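Local coordinates for protein glutamyl-tRNA synthetase (Methanothermobacter thermautotrophicus, PDB 3AII) that attaches glutamate to tRNA, probably by activating it with ATP to glutamyl-AMP and then passing it to the acceptor end, at residues A279-R292 / L306-Y320. Residues are numbered along the deposited sequence; the frame is centred on the assembly and turned at random.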
ATOM      1  N   ALA A 279     -16.252 -18.456  -3.572  1.00 15.24           N
ATOM      2  CA  ALA A 279     -17.695 -18.654  -3.704  1.00 15.94           C
ATOM      3  C   ALA A 279     -18.289 -19.294  -2.464  1.00 15.93           C
ATOM      4  O   ALA A 279     -19.318 -18.851  -1.960  1.00 18.79           O
ATOM      5  CB  ALA A 279     -18.008 -19.509  -4.932  1.00 17.89           C
ATOM      6  N   VAL A 280     -17.656 -20.355  -1.972  1.00 14.19           N
ATOM      7  CA  VAL A 280     -18.152 -21.022  -0.776  1.00 14.82           C
ATOM      8  C   VAL A 280     -18.189 -20.052   0.423  1.00 16.26           C
ATOM      9  O   VAL A 280     -19.181 -19.993   1.174  1.00 17.36           O
ATOM     10  CB  VAL A 280     -17.309 -22.287  -0.442  1.00 16.14           C
ATOM     11  CG1 VAL A 280     -17.675 -22.826   0.943  1.00 18.11           C
ATOM     12  CG2 VAL A 280     -17.542 -23.382  -1.498  1.00 16.30           C
ATOM     13  N   ASP A 281     -17.116 -19.291   0.598  1.00 15.02           N
ATOM     14  CA  ASP A 281     -17.028 -18.385   1.743  1.00 11.75           C
ATOM     15  C   ASP A 281     -17.942 -17.178   1.594  1.00 16.68           C
ATOM     16  O   ASP A 281     -18.568 -16.761   2.568  1.00 16.93           O
ATOM     17  CB  ASP A 281     -15.591 -17.962   1.984  1.00 12.29           C
ATOM     18  CG  ASP A 281     -14.762 -19.090   2.572  1.00 13.95           C
ATOM     19  OD1 ASP A 281     -15.353 -20.121   2.975  1.00 16.39           O
ATOM     20  OD2 ASP A 281     -13.526 -18.939   2.610  1.00 16.21           O
ATOM     21  N   ASP A 282     -18.051 -16.636   0.388  1.00 15.04           N
ATOM     22  CA  ASP A 282     -18.986 -15.527   0.182  1.00 16.22           C
ATOM     23  C   ASP A 282     -20.396 -15.983   0.550  1.00 21.43           C
ATOM     24  O   ASP A 282     -21.151 -15.249   1.190  1.00 17.12           O
ATOM     25  CB  ASP A 282     -18.945 -15.013  -1.264  1.00 14.67           C
ATOM     26  CG  ASP A 282     -17.780 -14.076  -1.531  1.00 19.58           C
ATOM     27  OD1 ASP A 282     -17.129 -13.615  -0.567  1.00 17.15           O
ATOM     28  OD2 ASP A 282     -17.513 -13.787  -2.716  1.00 19.14           O
ATOM     29  N   HIS A 283     -20.763 -17.197   0.157  1.00 14.56           N
ATOM     30  CA  HIS A 283     -22.109 -17.666   0.464  1.00 15.56           C
ATOM     31  C   HIS A 283     -22.282 -17.917   1.944  1.00 18.69           C
ATOM     32  O   HIS A 283     -23.241 -17.450   2.550  1.00 16.68           O
ATOM     33  CB  HIS A 283     -22.456 -18.950  -0.286  1.00 15.92           C
ATOM     34  CG  HIS A 283     -23.744 -19.561   0.165  1.00 18.75           C
ATOM     35  ND1 HIS A 283     -24.973 -19.052  -0.194  1.00 24.51           N
ATOM     36  CD2 HIS A 283     -23.995 -20.617   0.975  1.00 19.15           C
ATOM     37  CE1 HIS A 283     -25.928 -19.776   0.366  1.00 21.67           C
ATOM     38  NE2 HIS A 283     -25.360 -20.739   1.070  1.00 22.29           N
ATOM     39  N   LEU A 284     -21.359 -18.665   2.541  1.00 14.34           N
ATOM     40  CA  LEU A 284     -21.568 -19.069   3.934  1.00 15.70           C
ATOM     41  C   LEU A 284     -21.479 -17.909   4.914  1.00 18.10           C
ATOM     42  O   LEU A 284     -22.144 -17.936   5.965  1.00 20.98           O
ATOM     43  CB  LEU A 284     -20.610 -20.193   4.355  1.00 16.01           C
ATOM     44  CG  LEU A 284     -20.809 -21.542   3.666  1.00 17.49           C
ATOM     45  CD1 LEU A 284     -19.653 -22.482   4.042  1.00 20.33           C
ATOM     46  CD2 LEU A 284     -22.155 -22.153   4.044  1.00 20.74           C
ATOM     47  N   LEU A 285     -20.677 -16.902   4.580  1.00 16.07           N
ATOM     48  CA  LEU A 285     -20.507 -15.743   5.451  1.00 15.58           C
ATOM     49  C   LEU A 285     -21.576 -14.702   5.196  1.00 17.54           C
ATOM     50  O   LEU A 285     -21.607 -13.679   5.870  1.00 19.62           O
ATOM     51  CB  LEU A 285     -19.126 -15.114   5.240  1.00 15.24           C
ATOM     52  CG  LEU A 285     -18.001 -16.077   5.621  1.00 18.02           C
ATOM     53  CD1 LEU A 285     -16.658 -15.503   5.190  1.00 18.85           C
ATOM     54  CD2 LEU A 285     -18.012 -16.351   7.119  1.00 30.04           C
ATOM     55  N   GLY A 286     -22.434 -14.960   4.215  1.00 16.33           N
ATOM     56  CA  GLY A 286     -23.504 -14.023   3.884  1.00 21.02           C
ATOM     57  C   GLY A 286     -23.130 -12.738   3.152  1.00 18.34           C
ATOM     58  O   GLY A 286     -23.847 -11.738   3.259  1.00 20.31           O
ATOM     59  N   VAL A 287     -22.026 -12.740   2.407  1.00 13.86           N
ATOM     60  CA  VAL A 287     -21.640 -11.561   1.623  1.00 14.17           C
ATOM     61  C   VAL A 287     -22.723 -11.241   0.587  1.00 16.62           C
ATOM     62  O   VAL A 287     -23.197 -12.140  -0.127  1.00 19.03           O
ATOM     63  CB  VAL A 287     -20.308 -11.802   0.909  1.00 16.03           C
ATOM     64  CG1 VAL A 287     -20.022 -10.699  -0.099  1.00 17.76           C
ATOM     65  CG2 VAL A 287     -19.199 -11.901   1.961  1.00 18.31           C
ATOM     66  N   THR A 288     -23.135  -9.975   0.525  1.00 15.40           N
ATOM     67  CA  THR A 288     -24.232  -9.570  -0.366  1.00 19.50           C
ATOM     68  C   THR A 288     -23.737  -8.841  -1.603  1.00 21.59           C
ATOM     69  O   THR A 288     -24.381  -8.875  -2.655  1.00 23.70           O
ATOM     70  CB  THR A 288     -25.228  -8.648   0.361  1.00 20.99           C
ATOM     71  OG1 THR A 288     -24.545  -7.462   0.811  1.00 20.51           O
ATOM     72  CG2 THR A 288     -25.841  -9.367   1.552  1.00 24.13           C
ATOM     73  N   HIS A 289     -22.588  -8.183  -1.476  1.00 16.95           N
ATOM     74  CA  HIS A 289     -22.017  -7.382  -2.546  1.00 17.24           C
ATOM     75  C   HIS A 289     -20.531  -7.623  -2.584  1.00 21.54           C
ATOM     76  O   HIS A 289     -19.832  -7.453  -1.576  1.00 18.15           O
ATOM     77  CB  HIS A 289     -22.300  -5.903  -2.315  1.00 21.91           C
ATOM     78  CG  HIS A 289     -23.753  -5.553  -2.387  1.00 18.47           C
ATOM     79  ND1 HIS A 289     -24.618  -5.756  -1.336  1.00 21.37           N
ATOM     80  CD2 HIS A 289     -24.494  -5.019  -3.388  1.00 25.40           C
ATOM     81  CE1 HIS A 289     -25.832  -5.370  -1.687  1.00 28.93           C
ATOM     82  NE2 HIS A 289     -25.782  -4.909  -2.926  1.00 25.01           N
ATOM     83  N   VAL A 290     -20.059  -8.043  -3.748  1.00 20.43           N
ATOM     84  CA  VAL A 290     -18.650  -8.278  -3.978  1.00 18.82           C
ATOM     85  C   VAL A 290     -18.055  -7.125  -4.781  1.00 27.18           C
ATOM     86  O   VAL A 290     -18.412  -6.911  -5.938  1.00 29.39           O
ATOM     87  CB  VAL A 290     -18.434  -9.606  -4.723  1.00 17.01           C
ATOM     88  CG1 VAL A 290     -16.985  -9.727  -5.185  1.00 25.11           C
ATOM     89  CG2 VAL A 290     -18.856 -10.788  -3.844  1.00 24.61           C
ATOM     90  N   LEU A 291     -17.143  -6.386  -4.151  1.00 25.61           N
ATOM     91  CA  LEU A 291     -16.577  -5.182  -4.737  1.00 27.54           C
ATOM     92  C   LEU A 291     -15.068  -5.322  -4.800  1.00 43.56           C
ATOM     93  O   LEU A 291     -14.401  -5.335  -3.766  1.00 35.93           O
ATOM     94  CB  LEU A 291     -16.946  -3.975  -3.874  1.00 28.14           C
ATOM     95  CG  LEU A 291     -16.441  -2.597  -4.287  1.00 34.50           C
ATOM     96  CD1 LEU A 291     -16.908  -2.281  -5.697  1.00 38.25           C
ATOM     97  CD2 LEU A 291     -16.933  -1.550  -3.298  1.00 42.49           C
ATOM     98  N   ARG A 292     -14.528  -5.442  -6.010  1.00 33.57           N
ATOM     99  CA  ARG A 292     -13.079  -5.523  -6.188  1.00 30.83           C
ATOM    100  C   ARG A 292     -12.627  -4.899  -7.510  1.00 37.50           C
ATOM    101  O   ARG A 292     -13.449  -4.611  -8.381  1.00 33.88           O
ATOM    102  CB  ARG A 292     -12.616  -6.981  -6.115  1.00 31.27           C
ATOM    103  CG  ARG A 292     -13.092  -7.825  -7.291  1.00 33.98           C
ATOM    104  CD  ARG A 292     -12.906  -9.310  -7.032  1.00 53.69           C
ATOM    105  NE  ARG A 292     -14.017 -10.102  -7.558  1.00 73.16           N
ATOM    106  CZ  ARG A 292     -14.040 -10.666  -8.764  1.00 65.92           C
ATOM    107  NH1 ARG A 292     -13.008 -10.528  -9.586  1.00 65.63           N
ATOM    108  NH2 ARG A 292     -15.099 -11.369  -9.147  1.00 59.92           N
ATOM    109  N   LEU A 306     -20.836 -22.583  -9.712  1.00 20.24           N
ATOM    110  CA  LEU A 306     -20.840 -23.168  -8.377  0.51 20.69           C
ATOM    111  C   LEU A 306     -22.121 -22.833  -7.649  1.00 15.87           C
ATOM    112  O   LEU A 306     -22.775 -23.714  -7.090  1.00 20.64           O
ATOM    113  CB  LEU A 306     -19.673 -22.627  -7.555  0.51 20.30           C
ATOM    114  CG  LEU A 306     -18.285 -23.174  -7.834  0.51 20.88           C
ATOM    115  CD1 LEU A 306     -17.290 -22.424  -6.967  0.51 12.92           C
ATOM    116  CD2 LEU A 306     -18.237 -24.657  -7.540  0.51 24.24           C
ATOM    117  N   TYR A 307     -22.477 -21.546  -7.659  1.00 18.58           N
ATOM    118  CA  TYR A 307     -23.701 -21.078  -7.014  1.00 18.07           C
ATOM    119  C   TYR A 307     -24.885 -21.820  -7.626  1.00 19.53           C
ATOM    120  O   TYR A 307     -25.747 -22.321  -6.924  1.00 22.35           O
ATOM    121  CB  TYR A 307     -23.887 -19.570  -7.202  1.00 19.54           C
ATOM    122  CG  TYR A 307     -23.011 -18.691  -6.326  1.00 18.52           C
ATOM    123  CD1 TYR A 307     -23.381 -18.404  -5.016  1.00 19.92           C
ATOM    124  CD2 TYR A 307     -21.833 -18.150  -6.818  1.00 17.69           C
ATOM    125  CE1 TYR A 307     -22.595 -17.583  -4.213  1.00 19.21           C
ATOM    126  CE2 TYR A 307     -21.022 -17.325  -6.012  1.00 21.02           C
ATOM    127  CZ  TYR A 307     -21.419 -17.058  -4.715  1.00 19.66           C
ATOM    128  OH  TYR A 307     -20.644 -16.247  -3.917  1.00 22.38           O
ATOM    129  N   ARG A 308     -24.894 -21.890  -8.949  1.00 20.54           N
ATOM    130  CA  ARG A 308     -25.911 -22.630  -9.695  0.55 22.54           C
ATOM    131  C   ARG A 308     -26.074 -24.067  -9.205  1.00 25.34           C
ATOM    132  O   ARG A 308     -27.177 -24.514  -8.831  1.00 22.76           O
ATOM    133  CB  ARG A 308     -25.528 -22.669 -11.176  0.55 24.60           C
ATOM    134  CG  ARG A 308     -25.863 -21.428 -11.968  0.55 37.14           C
ATOM    135  CD  ARG A 308     -25.623 -21.696 -13.443  0.55 36.86           C
ATOM    136  NE  ARG A 308     -25.964 -23.073 -13.797  0.55 27.80           N
ATOM    137  CZ  ARG A 308     -25.811 -23.588 -15.012  0.55 37.22           C
ATOM    138  NH1 ARG A 308     -26.141 -24.850 -15.250  0.55 48.85           N
ATOM    139  NH2 ARG A 308     -25.332 -22.836 -15.990  0.55 23.59           N
ATOM    140  N   HIS A 309     -24.971 -24.805  -9.224  1.00 21.82           N
ATOM    141  CA  HIS A 309     -24.986 -26.213  -8.870  1.00 20.80           C
ATOM    142  C   HIS A 309     -25.399 -26.469  -7.438  1.00 29.21           C
ATOM    143  O   HIS A 309     -26.040 -27.475  -7.154  1.00 24.92           O
ATOM    144  CB  HIS A 309     -23.618 -26.853  -9.118  1.00 22.63           C
ATOM    145  CG  HIS A 309     -23.327 -27.112 -10.558  1.00 28.11           C
ATOM    146  ND1 HIS A 309     -24.255 -27.673 -11.411  1.00 40.07           N
ATOM    147  CD2 HIS A 309     -22.207 -26.920 -11.292  1.00 22.45           C
ATOM    148  CE1 HIS A 309     -23.722 -27.802 -12.612  1.00 49.27           C
ATOM    149  NE2 HIS A 309     -22.480 -27.357 -12.566  1.00 28.51           N
ATOM    150  N   LEU A 310     -25.031 -25.560  -6.542  1.00 18.83           N
ATOM    151  CA  LEU A 310     -25.339 -25.727  -5.123  1.00 21.24           C
ATOM    152  C   LEU A 310     -26.712 -25.154  -4.740  1.00 21.63           C
ATOM    153  O   LEU A 310     -27.168 -25.307  -3.600  1.00 27.64           O
ATOM    154  CB  LEU A 310     -24.218 -25.120  -4.277  1.00 21.32           C
ATOM    155  CG  LEU A 310     -22.901 -25.914  -4.330  1.00 24.79           C
ATOM    156  CD1 LEU A 310     -21.719 -25.082  -3.808  1.00 21.35           C
ATOM    157  CD2 LEU A 310     -23.020 -27.231  -3.572  1.00 29.88           C
ATOM    158  N   GLY A 311     -27.364 -24.500  -5.693  1.00 21.99           N
ATOM    159  CA  GLY A 311     -28.677 -23.914  -5.457  1.00 25.36           C
ATOM    160  C   GLY A 311     -28.613 -22.654  -4.611  1.00 33.81           C
ATOM    161  O   GLY A 311     -29.476 -22.408  -3.769  1.00 29.79           O
ATOM    162  N   TRP A 312     -27.580 -21.853  -4.842  1.00 21.31           N
ATOM    163  CA  TRP A 312     -27.344 -20.635  -4.073  1.00 22.72           C
ATOM    164  C   TRP A 312     -27.518 -19.400  -4.942  1.00 23.94           C
ATOM    165  O   TRP A 312     -27.135 -19.389  -6.113  1.00 29.78           O
ATOM    166  CB  TRP A 312     -25.909 -20.621  -3.552  1.00 22.23           C
ATOM    167  CG  TRP A 312     -25.556 -21.682  -2.548  1.00 20.69           C
ATOM    168  CD1 TRP A 312     -26.404 -22.490  -1.838  1.00 25.04           C
ATOM    169  CD2 TRP A 312     -24.235 -22.012  -2.120  1.00 18.38           C
ATOM    170  NE1 TRP A 312     -25.680 -23.308  -0.998  1.00 22.82           N
ATOM    171  CE2 TRP A 312     -24.347 -23.035  -1.159  1.00 21.60           C
ATOM    172  CE3 TRP A 312     -22.966 -21.533  -2.455  1.00 23.23           C
ATOM    173  CZ2 TRP A 312     -23.236 -23.587  -0.531  1.00 24.49           C
ATOM    174  CZ3 TRP A 312     -21.867 -22.088  -1.841  1.00 21.77           C
ATOM    175  CH2 TRP A 312     -22.009 -23.107  -0.889  1.00 19.85           C
ATOM    176  N   GLU A 313     -28.073 -18.344  -4.367  1.00 26.96           N
ATOM    177  CA  GLU A 313     -28.145 -17.076  -5.077  1.00 27.87           C
ATOM    178  C   GLU A 313     -26.834 -16.326  -4.909  1.00 31.40           C
ATOM    179  O   GLU A 313     -26.383 -16.106  -3.785  1.00 31.36           O
ATOM    180  CB  GLU A 313     -29.298 -16.231  -4.543  1.00 41.46           C
ATOM    181  CG  GLU A 313     -29.516 -14.937  -5.302  1.00 54.84           C
ATOM    182  CD  GLU A 313     -30.724 -14.177  -4.806  1.00 69.58           C
ATOM    183  OE1 GLU A 313     -31.309 -14.596  -3.784  1.00 68.98           O
ATOM    184  OE2 GLU A 313     -31.089 -13.162  -5.437  1.00 90.17           O
ATOM    185  N   PRO A 314     -26.227 -15.908  -6.025  1.00 25.43           N
ATOM    186  CA  PRO A 314     -24.938 -15.219  -5.954  1.00 22.19           C
ATOM    187  C   PRO A 314     -25.099 -13.815  -5.387  1.00 23.21           C
ATOM    188  O   PRO A 314     -26.188 -13.240  -5.442  1.00 25.00           O
ATOM    189  CB  PRO A 314     -24.483 -15.139  -7.417  1.00 31.93           C
ATOM    190  CG  PRO A 314     -25.603 -15.736  -8.242  1.00 31.07           C
ATOM    191  CD  PRO A 314     -26.806 -15.868  -7.376  1.00 31.77           C
ATOM    192  N   PRO A 315     -24.016 -13.254  -4.846  1.00 22.78           N
ATOM    193  CA  PRO A 315     -24.043 -11.849  -4.417  1.00 17.68           C
ATOM    194  C   PRO A 315     -24.030 -10.906  -5.617  1.00 21.88           C
ATOM    195  O   PRO A 315     -23.691 -11.318  -6.728  1.00 28.32           O
ATOM    196  CB  PRO A 315     -22.737 -11.708  -3.631  1.00 20.34           C
ATOM    197  CG  PRO A 315     -21.820 -12.729  -4.243  1.00 25.73           C
ATOM    198  CD  PRO A 315     -22.690 -13.879  -4.666  1.00 27.88           C
ATOM    199  N   GLU A 316     -24.400  -9.645  -5.409  1.00 23.11           N
ATOM    200  CA  GLU A 316     -24.171  -8.647  -6.441  1.00 26.37           C
ATOM    201  C   GLU A 316     -22.673  -8.556  -6.706  1.00 39.80           C
ATOM    202  O   GLU A 316     -21.868  -8.626  -5.777  1.00 24.66           O
ATOM    203  CB  GLU A 316     -24.730  -7.283  -6.024  1.00 27.85           C
ATOM    204  CG  GLU A 316     -26.241  -7.281  -5.840  1.00 42.09           C
ATOM    205  CD  GLU A 316     -26.992  -7.473  -7.149  1.00 37.13           C
ATOM    206  OE1 GLU A 316     -26.470  -7.053  -8.205  1.00 46.07           O
ATOM    207  OE2 GLU A 316     -28.107  -8.034  -7.117  1.00 59.25           O
ATOM    208  N   PHE A 317     -22.300  -8.432  -7.976  1.00 34.62           N
ATOM    209  CA  PHE A 317     -20.894  -8.305  -8.357  1.00 38.11           C
ATOM    210  C   PHE A 317     -20.634  -6.923  -8.933  1.00 52.43           C
ATOM    211  O   PHE A 317     -21.274  -6.515  -9.900  1.00 42.43           O
ATOM    212  CB  PHE A 317     -20.500  -9.374  -9.381  1.00 53.77           C
ATOM    213  CG  PHE A 317     -20.291 -10.744  -8.792  1.00 50.62           C
ATOM    214  CD1 PHE A 317     -19.068 -11.097  -8.239  1.00 43.67           C
ATOM    215  CD2 PHE A 317     -21.314 -11.686  -8.806  1.00 42.81           C
ATOM    216  CE1 PHE A 317     -18.872 -12.360  -7.700  1.00 47.05           C
ATOM    217  CE2 PHE A 317     -21.123 -12.947  -8.276  1.00 38.58           C
ATOM    218  CZ  PHE A 317     -19.900 -13.288  -7.721  1.00 42.03           C
ATOM    219  N   ILE A 318     -19.690  -6.204  -8.334  1.00 42.10           N
ATOM    220  CA  ILE A 318     -19.355  -4.857  -8.777  1.00 39.72           C
ATOM    221  C   ILE A 318     -17.855  -4.746  -9.018  1.00 41.48           C
ATOM    222  O   ILE A 318     -17.057  -4.845  -8.086  1.00 47.56           O
ATOM    223  CB  ILE A 318     -19.813  -3.812  -7.754  1.00 37.36           C
ATOM    224  CG1 ILE A 318     -21.317  -3.956  -7.511  1.00 54.20           C
ATOM    225  CG2 ILE A 318     -19.471  -2.406  -8.235  1.00 36.90           C
ATOM    226  CD1 ILE A 318     -21.807  -3.299  -6.253  1.00 53.05           C
ATOM    227  N   HIS A 319     -17.479  -4.559 -10.279  1.00 36.95           N
ATOM    228  CA  HIS A 319     -16.076  -4.544 -10.672  1.00 25.82           C
ATOM    229  C   HIS A 319     -15.672  -3.143 -11.121  1.00 31.06           C
ATOM    230  O   HIS A 319     -16.370  -2.512 -11.915  1.00 44.98           O
ATOM    231  CB  HIS A 319     -15.832  -5.536 -11.811  1.00 49.05           C
ATOM    232  CG  HIS A 319     -15.795  -6.967 -11.376  1.00 62.84           C
ATOM    233  ND1 HIS A 319     -16.887  -7.612 -10.834  1.00 82.31           N
ATOM    234  CD2 HIS A 319     -14.801  -7.887 -11.420  1.00 61.90           C
ATOM    235  CE1 HIS A 319     -16.564  -8.862 -10.553  1.00 62.75           C
ATOM    236  NE2 HIS A 319     -15.304  -9.054 -10.901  1.00 72.20           N
ATOM    237  N   TYR A 320     -14.548  -2.658 -10.608  1.00 32.14           N
ATOM    238  CA  TYR A 320     -14.082  -1.327 -10.979  1.00 29.13           C
ATOM    239  C   TYR A 320     -12.736  -1.371 -11.696  1.00 45.52           C
ATOM    240  O   TYR A 320     -11.988  -2.348 -11.589  1.00 35.64           O
ATOM    241  CB  TYR A 320     -14.025  -0.407  -9.757  1.00 34.83           C
ATOM    242  CG  TYR A 320     -13.218  -0.947  -8.600  1.00 30.02           C
ATOM    243  CD1 TYR A 320     -13.847  -1.441  -7.461  1.00 40.59           C
ATOM    244  CD2 TYR A 320     -11.830  -0.958  -8.638  1.00 34.73           C
ATOM    245  CE1 TYR A 320     -13.112  -1.924  -6.391  1.00 29.85           C
ATOM    246  CE2 TYR A 320     -11.086  -1.446  -7.577  1.00 36.03           C
ATOM    247  CZ  TYR A 320     -11.736  -1.928  -6.458  1.00 43.47           C
ATOM    248  OH  TYR A 320     -11.002  -2.410  -5.402  1.00 39.77           O
TER
HETATM  249  O   HOH W   1     -18.563 -14.886  -4.935  1.00 24.54           O
HETATM  250  O   HOH W   2     -24.670 -16.450  -1.883  1.00 27.20           O
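Val290 pairs with Phe317 in the two parallel strands 289-291 and 316-318, which helix 299-310 joins in a beta-alpha-beta crossover of the class I synthetase catalytic domain. Val290 N gives a nearly straight bond to Glu316 O (2.8 Å), Ile318 N answers to Val290 O (2.8 Å), and Tyr320 N extends the ladder to Arg292 O (3.2 Å). On the sheet face that carries Val290 and Phe317, Val290 CG2 meets Pro315 CG at 3.6 Å while Val290 CB touches Phe317 CD1; on the face of Leu291 and Ile318, Leu291 CD1 wedges between Ile318 CG2 and the edge of the Tyr320 ring, which helix 111-126 also packs against.

Where the two helices end, His283 lies flat on the five-membered ring of Trp312, centroids 3.4 Å apart and planes 8° apart. With CG anti to the backbone N (chi1 171°), the imidazole spreads over the indole, whose opposite face rests on Leu310 CB. Replacing Trp312 by an alanine would probably leave the imidazole without its stacking partner and uncover Leu310 CB. A water ties His283 ND1 to Glu313 O, further fixing the ring. Deeper in, Ala279 CB fits against Tyr307 CE2. Asp282, salt-bridged to Arg134 and Arg100, also takes a water's hydrogen at OD2, and that water sits 2.7 Å from Tyr307 OH, in the plane of the phenol ring.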